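Local atomic coordinates of probable AP endonuclease (African swine fever virus, PDB entry 6KI3), a protein that probably cleaves DNA on the 5' side of abasic sites during repair, binds three zinc ions, and probably also proofreads mismatched 3' ends as an exonuclease. Residues A[22-34]-A[64-78]. Residues are numbered along the deposited sequence; the frame is centred on the assembly and turned at random.
Sequences TTTCITNSIANYV and DDKVELLKMIVKHNL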
loop_
_atom_site.group_PDB
_atom_site.type_symbol
_atom_site.label_atom_id
_atom_site.label_comp_id
_atom_site.label_asym_id
_atom_site.label_seq_id
_atom_site.Cartn_x
_atom_site.Cartn_y
_atom_site.Cartn_z
ATOM N N THR A 22 15.811 -10.571 18.608
ATOM C CA THR A 22 15.160 -10.607 19.914
ATOM C C THR A 22 13.926 -9.717 19.986
ATOM O O THR A 22 12.868 -10.060 19.452
ATOM C CB THR A 22 16.148 -10.209 21.018
ATOM O OG1 THR A 22 16.351 -8.790 20.998
ATOM C CG2 THR A 22 17.484 -10.912 20.825
ATOM N N THR A 23 14.064 -8.565 20.639
ATOM C CA THR A 23 12.930 -7.738 21.024
ATOM C C THR A 23 12.690 -6.550 20.099
ATOM O O THR A 23 11.686 -5.852 20.271
ATOM C CB THR A 23 13.126 -7.225 22.456
ATOM O OG1 THR A 23 12.017 -6.401 22.829
ATOM C CG2 THR A 23 14.414 -6.414 22.558
ATOM N N THR A 24 13.572 -6.301 19.136
ATOM C CA THR A 24 13.485 -5.132 18.261
ATOM C C THR A 24 13.619 -5.544 16.800
ATOM O O THR A 24 14.387 -4.962 16.032
ATOM C CB THR A 24 14.557 -4.105 18.616
ATOM O OG1 THR A 24 15.852 -4.712 18.502
ATOM C CG2 THR A 24 14.367 -3.593 20.037
ATOM N N CYS A 25 12.847 -6.551 16.387
ATOM C CA CYS A 25 13.060 -7.148 15.071
ATOM C C CYS A 25 12.546 -6.265 13.938
ATOM O O CYS A 25 13.156 -6.224 12.864
ATOM C CB CYS A 25 12.405 -8.527 15.018
ATOM S SG CYS A 25 13.211 -9.727 16.098
ATOM N N ILE A 26 11.433 -5.559 14.146
ATOM C CA ILE A 26 10.891 -4.717 13.082
ATOM C C ILE A 26 11.817 -3.537 12.812
ATOM O O ILE A 26 12.153 -3.241 11.659
ATOM C CB ILE A 26 9.468 -4.245 13.431
ATOM C CG1 ILE A 26 8.539 -5.445 13.624
ATOM C CG2 ILE A 26 8.937 -3.319 12.343
ATOM C CD1 ILE A 26 7.117 -5.065 13.977
ATOM N N THR A 27 12.239 -2.845 13.874
ATOM C CA THR A 27 13.155 -1.720 13.710
ATOM C C THR A 27 14.494 -2.179 13.147
ATOM O O THR A 27 15.100 -1.484 12.322
ATOM C CB THR A 27 13.355 -1.008 15.049
ATOM O OG1 THR A 27 12.080 -0.756 15.653
ATOM C CG2 THR A 27 14.080 0.312 14.845
ATOM N N ASN A 28 14.974 -3.346 13.585
ATOM C CA ASN A 28 16.210 -3.896 13.036
ATOM C C ASN A 28 16.076 -4.170 11.543
ATOM O O ASN A 28 16.997 -3.889 10.767
ATOM C CB ASN A 28 16.592 -5.174 13.784
ATOM C CG ASN A 28 17.698 -5.951 13.094
ATOM O OD1 ASN A 28 17.434 -6.888 12.339
ATOM N ND2 ASN A 28 18.943 -5.572 13.355
ATOM N N SER A 29 14.932 -4.716 11.124
ATOM C CA SER A 29 14.714 -4.980 9.705
ATOM C C SER A 29 14.678 -3.684 8.905
ATOM O O SER A 29 15.248 -3.604 7.811
ATOM C CB SER A 29 13.417 -5.765 9.513
ATOM O OG SER A 29 12.300 -5.023 9.970
ATOM N N ILE A 30 14.013 -2.656 9.438
ATOM C CA ILE A 30 13.967 -1.366 8.759
ATOM C C ILE A 30 15.358 -0.747 8.692
ATOM O O ILE A 30 15.719 -0.099 7.700
ATOM C CB ILE A 30 12.955 -0.440 9.459
ATOM C CG1 ILE A 30 11.531 -0.942 9.214
ATOM C CG2 ILE A 30 13.106 1.000 8.987
ATOM C CD1 ILE A 30 10.470 -0.138 9.918
ATOM N N ALA A 31 16.166 -0.947 9.735
ATOM C CA ALA A 31 17.539 -0.450 9.718
ATOM C C ALA A 31 18.330 -1.068 8.572
ATOM O O ALA A 31 19.030 -0.365 7.834
ATOM C CB ALA A 31 18.216 -0.735 11.059
ATOM N N ASN A 32 18.230 -2.389 8.406
ATOM C CA ASN A 32 18.900 -3.042 7.287
ATOM C C ASN A 32 18.294 -2.611 5.958
ATOM O O ASN A 32 19.006 -2.474 4.956
ATOM C CB ASN A 32 18.825 -4.560 7.447
ATOM C CG ASN A 32 19.462 -5.041 8.734
ATOM O OD1 ASN A 32 20.298 -4.354 9.320
ATOM N ND2 ASN A 32 19.069 -6.226 9.184
ATOM N N TYR A 33 16.978 -2.386 5.934
ATOM C CA TYR A 33 16.310 -1.944 4.714
ATOM C C TYR A 33 16.713 -0.525 4.336
ATOM O O TYR A 33 16.769 -0.195 3.145
ATOM C CB TYR A 33 14.796 -2.066 4.898
ATOM C CG TYR A 33 13.949 -1.163 4.031
ATOM C CD1 TYR A 33 13.566 -1.549 2.753
ATOM C CD2 TYR A 33 13.498 0.062 4.507
ATOM C CE1 TYR A 33 12.777 -0.731 1.966
ATOM C CE2 TYR A 33 12.714 0.887 3.730
ATOM C CZ TYR A 33 12.354 0.486 2.462
ATOM O OH TYR A 33 11.572 1.310 1.690
ATOM N N VAL A 34 17.001 0.324 5.325
ATOM C CA VAL A 34 17.497 1.665 5.028
ATOM C C VAL A 34 18.944 1.602 4.556
ATOM O O VAL A 34 19.351 2.345 3.653
ATOM C CB VAL A 34 17.331 2.575 6.260
ATOM C CG1 VAL A 34 18.193 3.823 6.133
ATOM C CG2 VAL A 34 15.870 2.957 6.433
ATOM N N ASP A 64 10.020 -2.917 23.378
ATOM C CA ASP A 64 11.291 -2.329 22.962
ATOM C C ASP A 64 11.271 -1.973 21.482
ATOM O O ASP A 64 11.850 -0.960 21.069
ATOM C CB ASP A 64 12.444 -3.289 23.259
ATOM C CG ASP A 64 12.612 -3.561 24.738
ATOM O OD1 ASP A 64 12.171 -2.726 25.557
ATOM O OD2 ASP A 64 13.191 -4.612 25.083
ATOM N N ASP A 65 10.603 -2.793 20.668
ATOM C CA ASP A 65 10.474 -2.487 19.249
ATOM C C ASP A 65 9.669 -1.212 19.036
ATOM O O ASP A 65 9.995 -0.402 18.159
ATOM C CB ASP A 65 9.821 -3.663 18.523
ATOM C CG ASP A 65 10.420 -3.909 17.156
ATOM O OD1 ASP A 65 11.224 -3.070 16.697
ATOM O OD2 ASP A 65 10.087 -4.943 16.540
ATOM N N LYS A 66 8.619 -1.010 19.836
ATOM C CA LYS A 66 7.780 0.173 19.681
ATOM C C LYS A 66 8.548 1.449 20.004
ATOM O O LYS A 66 8.329 2.489 19.371
ATOM C CB LYS A 66 6.539 0.051 20.567
ATOM C CG LYS A 66 5.609 -1.081 20.159
ATOM C CD LYS A 66 4.573 -1.384 21.230
ATOM C CE LYS A 66 3.557 -0.262 21.362
ATOM N NZ LYS A 66 2.371 -0.691 22.154
ATOM N N VAL A 67 9.454 1.393 20.982
ATOM C CA VAL A 67 10.225 2.577 21.344
ATOM C C VAL A 67 11.302 2.856 20.303
ATOM O O VAL A 67 11.509 4.006 19.895
ATOM C CB VAL A 67 10.826 2.412 22.753
ATOM C CG1 VAL A 67 11.692 3.611 23.108
ATOM C CG2 VAL A 67 9.719 2.225 23.778
ATOM N N GLU A 68 12.004 1.813 19.852
ATOM C CA GLU A 68 13.051 2.008 18.855
ATOM C C GLU A 68 12.475 2.387 17.497
ATOM O O GLU A 68 13.105 3.146 16.751
ATOM C CB GLU A 68 13.907 0.747 18.739
ATOM C CG GLU A 68 14.687 0.409 20.001
ATOM C CD GLU A 68 15.651 1.510 20.404
ATOM O OE1 GLU A 68 16.563 1.827 19.609
ATOM O OE2 GLU A 68 15.495 2.063 21.512
ATOM N N LEU A 69 11.288 1.877 17.157
ATOM C CA LEU A 69 10.698 2.188 15.859
ATOM C C LEU A 69 10.370 3.671 15.742
ATOM O O LEU A 69 10.556 4.272 14.678
ATOM C CB LEU A 69 9.446 1.341 15.631
ATOM C CG LEU A 69 8.712 1.559 14.309
ATOM C CD1 LEU A 69 9.659 1.369 13.137
ATOM C CD2 LEU A 69 7.524 0.617 14.200
ATOM N N LEU A 70 9.884 4.278 16.828
ATOM C CA LEU A 70 9.597 5.708 16.804
ATOM C C LEU A 70 10.868 6.523 16.605
ATOM O O LEU A 70 10.884 7.483 15.826
ATOM C CB LEU A 70 8.892 6.126 18.093
ATOM C CG LEU A 70 8.549 7.612 18.207
ATOM C CD1 LEU A 70 7.497 7.992 17.178
ATOM C CD2 LEU A 70 8.082 7.950 19.613
ATOM N N LYS A 71 11.945 6.154 17.304
ATOM C CA LYS A 71 13.219 6.843 17.122
ATOM C C LYS A 71 13.745 6.656 15.704
ATOM O O LYS A 71 14.254 7.602 15.093
ATOM C CB LYS A 71 14.236 6.338 18.144
ATOM C CG LYS A 71 13.891 6.673 19.586
ATOM C CD LYS A 71 14.609 5.744 20.554
ATOM C CE LYS A 71 16.109 5.748 20.321
ATOM N NZ LYS A 71 16.803 4.756 21.189
ATOM N N MET A 72 13.630 5.438 15.168
ATOM C CA MET A 72 14.077 5.177 13.804
ATOM C C MET A 72 13.289 6.003 12.795
ATOM O O MET A 72 13.864 6.567 11.857
ATOM C CB MET A 72 13.945 3.687 13.489
ATOM C CG MET A 72 14.183 3.331 12.032
ATOM S SD MET A 72 15.915 3.462 11.558
ATOM C CE MET A 72 16.638 2.197 12.595
ATOM N N ILE A 73 11.968 6.086 12.975
ATOM C CA ILE A 73 11.131 6.829 12.037
ATOM C C ILE A 73 11.480 8.311 12.063
ATOM O O ILE A 73 11.562 8.963 11.016
ATOM C CB ILE A 73 9.642 6.584 12.347
ATOM C CG1 ILE A 73 9.240 5.166 11.935
ATOM C CG2 ILE A 73 8.764 7.617 11.654
ATOM C CD1 ILE A 73 7.794 4.830 12.222
ATOM N N VAL A 74 11.706 8.864 13.256
ATOM C CA VAL A 74 12.034 10.284 13.361
ATOM C C VAL A 74 13.432 10.557 12.817
ATOM O O VAL A 74 13.646 11.532 12.085
ATOM C CB VAL A 74 11.889 10.757 14.819
ATOM C CG1 VAL A 74 12.381 12.188 14.965
ATOM C CG2 VAL A 74 10.443 10.641 15.272
ATOM N N LYS A 75 14.400 9.700 13.156
ATOM C CA LYS A 75 15.789 9.942 12.771
ATOM C C LYS A 75 15.938 10.059 11.259
ATOM O O LYS A 75 16.540 11.014 10.755
ATOM C CB LYS A 75 16.681 8.823 13.312
ATOM C CG LYS A 75 18.102 8.842 12.774
ATOM C CD LYS A 75 18.866 7.597 13.198
ATOM C CE LYS A 75 20.288 7.612 12.666
ATOM N N HIS A 76 15.396 9.097 10.519
ATOM C CA HIS A 76 15.483 9.100 9.066
ATOM C C HIS A 76 14.294 9.779 8.401
ATOM O O HIS A 76 14.278 9.892 7.170
ATOM C CB HIS A 76 15.615 7.666 8.545
ATOM C CG HIS A 76 16.903 7.004 8.921
ATOM N ND1 HIS A 76 18.045 7.113 8.159
ATOM C CD2 HIS A 76 17.230 6.228 9.981
ATOM C CE1 HIS A 76 19.020 6.431 8.732
ATOM N NE2 HIS A 76 18.552 5.884 9.840
ATOM N N ASN A 77 13.311 10.235 9.180
ATOM C CA ASN A 77 12.124 10.903 8.647
ATOM C C ASN A 77 11.407 10.010 7.632
ATOM O O ASN A 77 11.150 10.401 6.491
ATOM C CB ASN A 77 12.487 12.257 8.035
ATOM C CG ASN A 77 11.272 13.083 7.697
ATOM O OD1 ASN A 77 10.277 13.077 8.421
ATOM N ND2 ASN A 77 11.330 13.775 6.572
ATOM N N LEU A 78 11.092 8.791 8.059
ATOM C CA LEU A 78 10.467 7.805 7.190
ATOM C C LEU A 78 8.951 7.905 7.261
ATOM O O LEU A 78 8.378 8.088 8.339
ATOM C CB LEU A 78 10.909 6.392 7.576
ATOM C CG LEU A 78 12.245 5.902 7.020
ATOM C CD1 LEU A 78 12.617 4.563 7.635
ATOM C CD2 LEU A 78 12.175 5.792 5.506
HETATM O O HOH W 1 9.835 -5.455 24.708
#
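Asp65 reaches across to the first turn of helix 25-34 and takes hold of its backbone. Its CB lies 3.4 Å from Thr23 O, and its CG passes close to Thr24 CA. The carboxylate then divides its work. OD2 accepts from Ile26 N at 2.8 Å, and OD1 accepts from Thr27 N at 3.0 Å, each through its syn lone pair. OD1 also takes the hydroxyl of Thr27, whose OG1 arrives at 2.7 Å nearly in line with the C-O bond. That hydroxyl is in place because OG1 stands anti to the carbonyl carbon (chi1 -49°). Thr27 is also a knob in a hole formed by Asp65, Glu68, Leu69 and Met72, with its CG2 3.6 Å from Met72 CB. Farther along, contacts turn apolar. Ile30 CD1 meets Leu69 CD1, and Ala31 CB meets Met72 CE. Val34 CG1 lies over one face of the His76 ring, 4.0 Å from its centroid. The helix axes run 31° apart and come within 8.4 Å, as neighbouring outer helices of this TIM barrel. Three bonds fix the carboxylate at the N-terminal end of helix 25-34, where its negative charge probably offsets the helix dipole.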